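Long-range contacts in cysteine desulfurase (Thermococcus onnurineus, PDB 5B7U), which probably catalyses the pyridoxal 5'-phosphate-dependent removal of sulfur from L-cysteine, giving L-alanine and a persulfide on a sulfur carrier: residues 65-70 with 289-294; 100-105 with 242-247. All coordinates share one frame; numbering follows the deposited sequence.

Interaction 1 (65-70 with 289-294); sequences ANVHRG and PNIGGA. With CYS (cysteine), chain C.
At the N-terminal end of helix 291-307, Ile-291 and the preceding Pro-289 pack against Val-67, in the loop between helices 50-62 and 73-93. The two methyls of Val-67 divide the work. CG1, anti to the carbonyl carbon (chi1 -66°), meets Ile-291 CD1 tip to tip at 3.9 Å, while CG2 reaches Pro-289 CD at 4.0 Å. That same CG2 sits over one face of the His-68 ring. Ile-291 CD1 also lies 3.8 Å from Asn-66 OD1, the two side chains crossing at about a right angle. Asn-66 OD1 accepts from Val-67 N at 2.8 Å, in the carbonyl plane and on a lone pair, and Asn-66 ND2 is held by Thr-288, a cofactor-binding residue, and by Ala-44 O of the second subunit. The helix start carries an N-cap: Asn-290 OD1 takes Gly-293 N at 3.0 Å, with the donor well above the carbonyl plane. Its other branch turns to the bound cysteine, ND2 giving a nearly straight bond (174°) to the carboxyl oxygen OXT at 2.8 Å. Thr-242 OG1 of the second subunit bonds to Asn-290 OD1 as well, placing this helix end at the dimer interface.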
loop_
_atom_site.group_PDB
_atom_site.type_symbol
_atom_site.label_atom_id
_atom_site.label_comp_id
_atom_site.label_asym_id
_atom_site.label_seq_id
_atom_site.Cartn_x
_atom_site.Cartn_y
_atom_site.Cartn_z
ATOM N N ALA A 65 5.342 -5.779 -15.289
ATOM C CA ALA A 65 6.605 -6.314 -14.792
ATOM C C ALA A 65 7.014 -5.616 -13.474
ATOM O O ALA A 65 6.530 -4.559 -13.199
ATOM C CB ALA A 65 7.699 -6.089 -15.809
ATOM N N ASN A 66 7.909 -6.234 -12.715
ATOM C CA ASN A 66 8.418 -5.626 -11.518
ATOM C C ASN A 66 9.524 -4.616 -11.939
ATOM O O ASN A 66 9.987 -4.637 -13.047
ATOM C CB ASN A 66 8.934 -6.627 -10.516
ATOM C CG ASN A 66 8.748 -6.177 -9.106
ATOM O OD1 ASN A 66 8.966 -5.040 -8.783
ATOM N ND2 ASN A 66 8.348 -7.084 -8.268
ATOM N N VAL A 67 9.888 -3.736 -11.033
ATOM C CA VAL A 67 10.850 -2.722 -11.364
ATOM C C VAL A 67 12.246 -3.156 -10.951
ATOM O O VAL A 67 12.613 -4.251 -11.178
ATOM C CB VAL A 67 10.433 -1.358 -10.794
ATOM C CG1 VAL A 67 9.171 -0.907 -11.471
ATOM C CG2 VAL A 67 10.222 -1.452 -9.311
ATOM N N HIS A 68 12.996 -2.281 -10.335
ATOM C CA HIS A 68 14.343 -2.615 -9.893
ATOM C C HIS A 68 15.293 -3.004 -11.049
ATOM O O HIS A 68 16.162 -3.809 -10.893
ATOM C CB HIS A 68 14.316 -3.699 -8.843
ATOM C CG HIS A 68 13.419 -3.393 -7.684
ATOM N ND1 HIS A 68 13.633 -2.330 -6.843
ATOM C CD2 HIS A 68 12.316 -4.021 -7.220
ATOM C CE1 HIS A 68 12.687 -2.306 -5.924
ATOM N NE2 HIS A 68 11.884 -3.328 -6.127
ATOM N N ARG A 69 15.076 -2.372 -12.188
ATOM C CA ARG A 69 15.885 -2.531 -13.369
ATOM C C ARG A 69 16.233 -3.969 -13.770
ATOM O O ARG A 69 17.379 -4.305 -13.960
ATOM C CB ARG A 69 17.149 -1.690 -13.233
ATOM C CG ARG A 69 16.903 -0.204 -13.391
ATOM C CD ARG A 69 16.715 0.241 -14.848
ATOM N NE ARG A 69 16.381 1.667 -14.928
ATOM C CZ ARG A 69 15.735 2.261 -15.923
ATOM N NH1 ARG A 69 15.320 1.588 -16.971
ATOM N NH2 ARG A 69 15.474 3.556 -15.841
ATOM N N GLY A 70 15.215 -4.790 -13.900
ATOM C CA GLY A 70 15.369 -6.150 -14.356
ATOM C C GLY A 70 15.901 -6.034 -15.769
ATOM O O GLY A 70 15.551 -5.141 -16.503
ATOM N N PRO A 289 6.889 -2.099 -4.958
ATOM C CA PRO A 289 5.949 -0.989 -4.726
ATOM C C PRO A 289 4.633 -1.139 -5.466
ATOM O O PRO A 289 4.500 -2.029 -6.230
ATOM C CB PRO A 289 6.654 0.249 -5.250
ATOM C CG PRO A 289 7.834 -0.157 -5.996
ATOM C CD PRO A 289 7.943 -1.641 -5.971
ATOM N N ASN A 290 3.696 -0.237 -5.219
ATOM C CA ASN A 290 2.444 -0.239 -5.933
ATOM C C ASN A 290 2.702 0.476 -7.281
ATOM O O ASN A 290 2.399 1.608 -7.478
ATOM C CB ASN A 290 1.348 0.438 -5.171
ATOM C CG ASN A 290 0.025 0.315 -5.863
ATOM O OD1 ASN A 290 -0.072 -0.286 -6.896
ATOM N ND2 ASN A 290 -0.976 0.900 -5.301
ATOM N N ILE A 291 3.252 -0.277 -8.193
ATOM C CA ILE A 291 3.745 0.247 -9.457
ATOM C C ILE A 291 2.590 0.812 -10.264
ATOM O O ILE A 291 2.679 1.940 -10.765
ATOM C CB ILE A 291 4.514 -0.794 -10.293
ATOM C CG1 ILE A 291 5.795 -1.269 -9.573
ATOM C CG2 ILE A 291 4.839 -0.217 -11.659
ATOM C CD1 ILE A 291 6.134 -2.704 -9.906
ATOM N N GLY A 292 1.493 0.048 -10.356
ATOM C CA GLY A 292 0.275 0.513 -11.019
ATOM C C GLY A 292 -0.323 1.788 -10.405
ATOM O O GLY A 292 -0.754 2.683 -11.107
ATOM N N GLY A 293 -0.294 1.831 -9.079
ATOM C CA GLY A 293 -0.773 2.974 -8.311
ATOM C C GLY A 293 0.051 4.245 -8.489
ATOM O O GLY A 293 -0.518 5.341 -8.614
ATOM N N ALA A 294 1.366 4.101 -8.478
ATOM C CA ALA A 294 2.254 5.243 -8.746
ATOM C C ALA A 294 2.032 5.766 -10.142
ATOM O O ALA A 294 1.929 7.000 -10.331
ATOM C CB ALA A 294 3.704 4.855 -8.495
HETATM N N CYS C . -2.763 -1.005 -9.316
HETATM C CA CYS C . -3.726 -0.135 -8.615
HETATM C C CYS C . -3.511 -0.183 -7.119
HETATM O O CYS C . -3.475 -1.292 -6.489
HETATM C CB CYS C . -5.182 -0.523 -8.864
HETATM S SG CYS C . -6.178 0.008 -7.443
HETATM O OXT CYS C . -3.414 0.943 -6.581
#

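Interaction 2 (100-105 with 242-247); sequences IVFTKN and TGIGVL. With CYS (cysteine), chain C.
Phe-102 holds its ring carbon CG anti to the carbonyl carbon (chi1 -71°), and Ile-244 sends CG1 anti to its backbone N (chi1 -169°); together these turns bring Ile-244 CD1 to 3.7 Å from Phe-102 CD1. The isoleucine comes to the ring obliquely. Val-246 lies beside the phenylalanine and points the same way, its CG2 touching CE1 of the ring, while the carbonyl oxygen of Gly-245 sits at the ring edge, near its plane. Beneath these side chains the backbones form an antiparallel ladder. Val-101 and Leu-247 make a hydrogen-bonded pair, each N bonded to the other's O at 2.8 Å. Thr-103 and Gly-245 make the next such pair, with Thr-103 N to Gly-245 O at 2.9 Å and Gly-245 N to Thr-103 O at 2.7 Å; Phe-102 and Val-246 form the non-hydrogen-bonded pair between them. A side chain on Gly-245 would run into Asn-105 CA and Thr-103 OG1; that hydroxyl, hydrogen-bonded to Ser-109 OG, lies 3.1 Å from Gly-245 C. Replacing Phe-102 by an alanine would probably open a gap beside Ile-244 CD1 and Val-246 CG2, leaving both without their aromatic neighbour. Past the ladder, a water accepts from Gly-243 N at 2.8 Å and lies within hydrogen-bonding distance of Lys-104 O. Strand 100-103 forms one edge, within this chain, of the seven-stranded mixed sheet characteristic of the large domain of fold-type I pyridoxal-phosphate enzymes, and strand 245-249 joins it to strand 229-233. Helices 291-307 and 73-93 cover the face bearing Phe-102, the first with Ala-294 on the ring and Leu-297 on Ile-244 and Val-246, the second with Val-89 on Ile-100 and Val-246, whereas helix 106-117 packs on the other face against Thr-103 and Leu-247.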
loop_
_atom_site.group_PDB
_atom_site.type_symbol
_atom_site.label_atom_id
_atom_site.label_comp_id
_atom_site.label_asym_id
_atom_site.label_seq_id
_atom_site.Cartn_x
_atom_site.Cartn_y
_atom_site.Cartn_z
ATOM N N ILE A 100 10.926 11.776 -2.390
ATOM C CA ILE A 100 9.569 11.258 -2.519
ATOM C C ILE A 100 9.598 9.773 -2.252
ATOM O O ILE A 100 10.326 9.032 -2.962
ATOM C CB ILE A 100 9.015 11.476 -3.934
ATOM C CG1 ILE A 100 8.885 12.932 -4.245
ATOM C CG2 ILE A 100 7.629 10.825 -4.096
ATOM C CD1 ILE A 100 8.042 13.623 -3.251
ATOM N N VAL A 101 8.827 9.332 -1.241
ATOM C CA VAL A 101 8.670 7.905 -0.932
ATOM C C VAL A 101 7.181 7.541 -1.155
ATOM O O VAL A 101 6.273 8.252 -0.644
ATOM C CB VAL A 101 9.033 7.683 0.559
ATOM C CG1 VAL A 101 8.795 6.245 1.068
ATOM C CG2 VAL A 101 10.515 8.022 0.786
ATOM N N PHE A 102 6.899 6.389 -1.801
ATOM C CA PHE A 102 5.517 5.945 -1.963
ATOM C C PHE A 102 5.100 5.001 -0.815
ATOM O O PHE A 102 5.866 4.127 -0.365
ATOM C CB PHE A 102 5.386 5.280 -3.351
ATOM C CG PHE A 102 5.468 6.226 -4.485
ATOM C CD1 PHE A 102 4.511 7.211 -4.644
ATOM C CD2 PHE A 102 6.415 6.071 -5.473
ATOM C CE1 PHE A 102 4.548 8.062 -5.718
ATOM C CE2 PHE A 102 6.427 6.924 -6.586
ATOM C CZ PHE A 102 5.527 7.911 -6.687
ATOM N N THR A 103 3.883 5.219 -0.308
ATOM C CA THR A 103 3.292 4.495 0.749
ATOM C C THR A 103 1.899 4.074 0.254
ATOM O O THR A 103 1.535 4.349 -0.912
ATOM C CB THR A 103 3.131 5.426 1.963
ATOM O OG1 THR A 103 2.255 6.477 1.568
ATOM C CG2 THR A 103 4.527 6.005 2.364
ATOM N N LYS A 104 1.113 3.462 1.108
ATOM C CA LYS A 104 -0.254 3.077 0.738
ATOM C C LYS A 104 -1.251 4.226 0.865
ATOM O O LYS A 104 -2.268 4.244 0.178
ATOM C CB LYS A 104 -0.723 1.831 1.495
ATOM C CG LYS A 104 -1.453 2.051 2.738
ATOM C CD LYS A 104 -2.179 0.771 3.255
ATOM C CE LYS A 104 -1.153 -0.216 3.744
ATOM N NZ LYS A 104 -0.253 0.325 4.840
ATOM N N ASN A 105 -0.954 5.193 1.729
ATOM C CA ASN A 105 -1.899 6.286 1.956
ATOM C C ASN A 105 -1.242 7.293 2.914
ATOM O O ASN A 105 -0.147 7.027 3.512
ATOM C CB ASN A 105 -3.255 5.778 2.530
ATOM C CG ASN A 105 -3.132 4.958 3.808
ATOM O OD1 ASN A 105 -2.211 5.091 4.641
ATOM N ND2 ASN A 105 -4.099 4.087 3.983
ATOM N N THR A 242 -6.654 4.251 -5.404
ATOM C CA THR A 242 -6.512 3.962 -4.026
ATOM C C THR A 242 -5.180 3.179 -3.899
ATOM O O THR A 242 -4.650 2.728 -4.850
ATOM C CB THR A 242 -7.660 3.076 -3.474
ATOM O OG1 THR A 242 -7.739 1.886 -4.214
ATOM C CG2 THR A 242 -8.953 3.796 -3.496
ATOM N N GLY A 243 -4.718 3.001 -2.678
ATOM C CA GLY A 243 -3.474 2.311 -2.361
ATOM C C GLY A 243 -2.168 2.980 -2.685
ATOM O O GLY A 243 -1.132 2.306 -2.763
ATOM N N ILE A 244 -2.204 4.311 -2.902
ATOM C CA ILE A 244 -0.967 5.016 -3.112
ATOM C C ILE A 244 -0.998 6.293 -2.332
ATOM O O ILE A 244 -1.870 7.111 -2.517
ATOM C CB ILE A 244 -0.683 5.227 -4.653
ATOM C CG1 ILE A 244 0.726 5.717 -4.885
ATOM C CG2 ILE A 244 -1.746 6.079 -5.380
ATOM C CD1 ILE A 244 1.795 4.687 -4.623
ATOM N N GLY A 245 0.023 6.497 -1.572
ATOM C CA GLY A 245 0.205 7.700 -0.832
ATOM C C GLY A 245 1.634 8.175 -1.005
ATOM O O GLY A 245 2.438 7.486 -1.504
ATOM N N VAL A 246 1.906 9.368 -0.540
ATOM C CA VAL A 246 3.210 9.922 -0.645
ATOM C C VAL A 246 3.694 10.405 0.724
ATOM O O VAL A 246 2.932 10.890 1.507
ATOM C CB VAL A 246 3.190 11.094 -1.624
ATOM C CG1 VAL A 246 4.416 11.968 -1.533
ATOM C CG2 VAL A 246 2.906 10.661 -3.024
ATOM N N LEU A 247 4.991 10.233 0.934
ATOM C CA LEU A 247 5.721 10.750 2.073
ATOM C C LEU A 247 6.945 11.507 1.494
ATOM O O LEU A 247 7.755 10.943 0.850
ATOM C CB LEU A 247 6.172 9.711 3.061
ATOM C CG LEU A 247 7.086 10.278 4.147
ATOM C CD1 LEU A 247 6.358 11.332 4.928
ATOM C CD2 LEU A 247 7.657 9.232 5.083
HETATM N N CYS C . -2.763 -1.005 -9.316
HETATM C CA CYS C . -3.726 -0.135 -8.615
HETATM C C CYS C . -3.511 -0.183 -7.119
HETATM O O CYS C . -3.475 -1.292 -6.489
HETATM C CB CYS C . -5.182 -0.523 -8.864
HETATM S SG CYS C . -6.178 0.008 -7.443
HETATM O OXT CYS C . -3.414 0.943 -6.581
HETATM O O HOH W 1 -5.285 4.056 -0.154
#

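From the N terminus, the chain leaves helix 50-62 through the loop 65-70, runs along helix 73-93 and enters edge strand 100-103. Interaction 2 closes the inner loop when strand 245-249 returns beside that edge; interaction 1 closes the outer one when the chain reaches 289-294, so interaction 2 is nested inside the loop closed by interaction 1. Their centres lie about 13 Å apart, and they touch: Asn-290 ND2 is 2.9 Å from Gly-243 O, a probable hydrogen bond, and Gly-293 O packs on Ile-244 CG2 at 3.5 Å. Helix 291-307 thus ties the 65-70 loop to the sheet, and both contacts reach the bound cysteine and the second subunit.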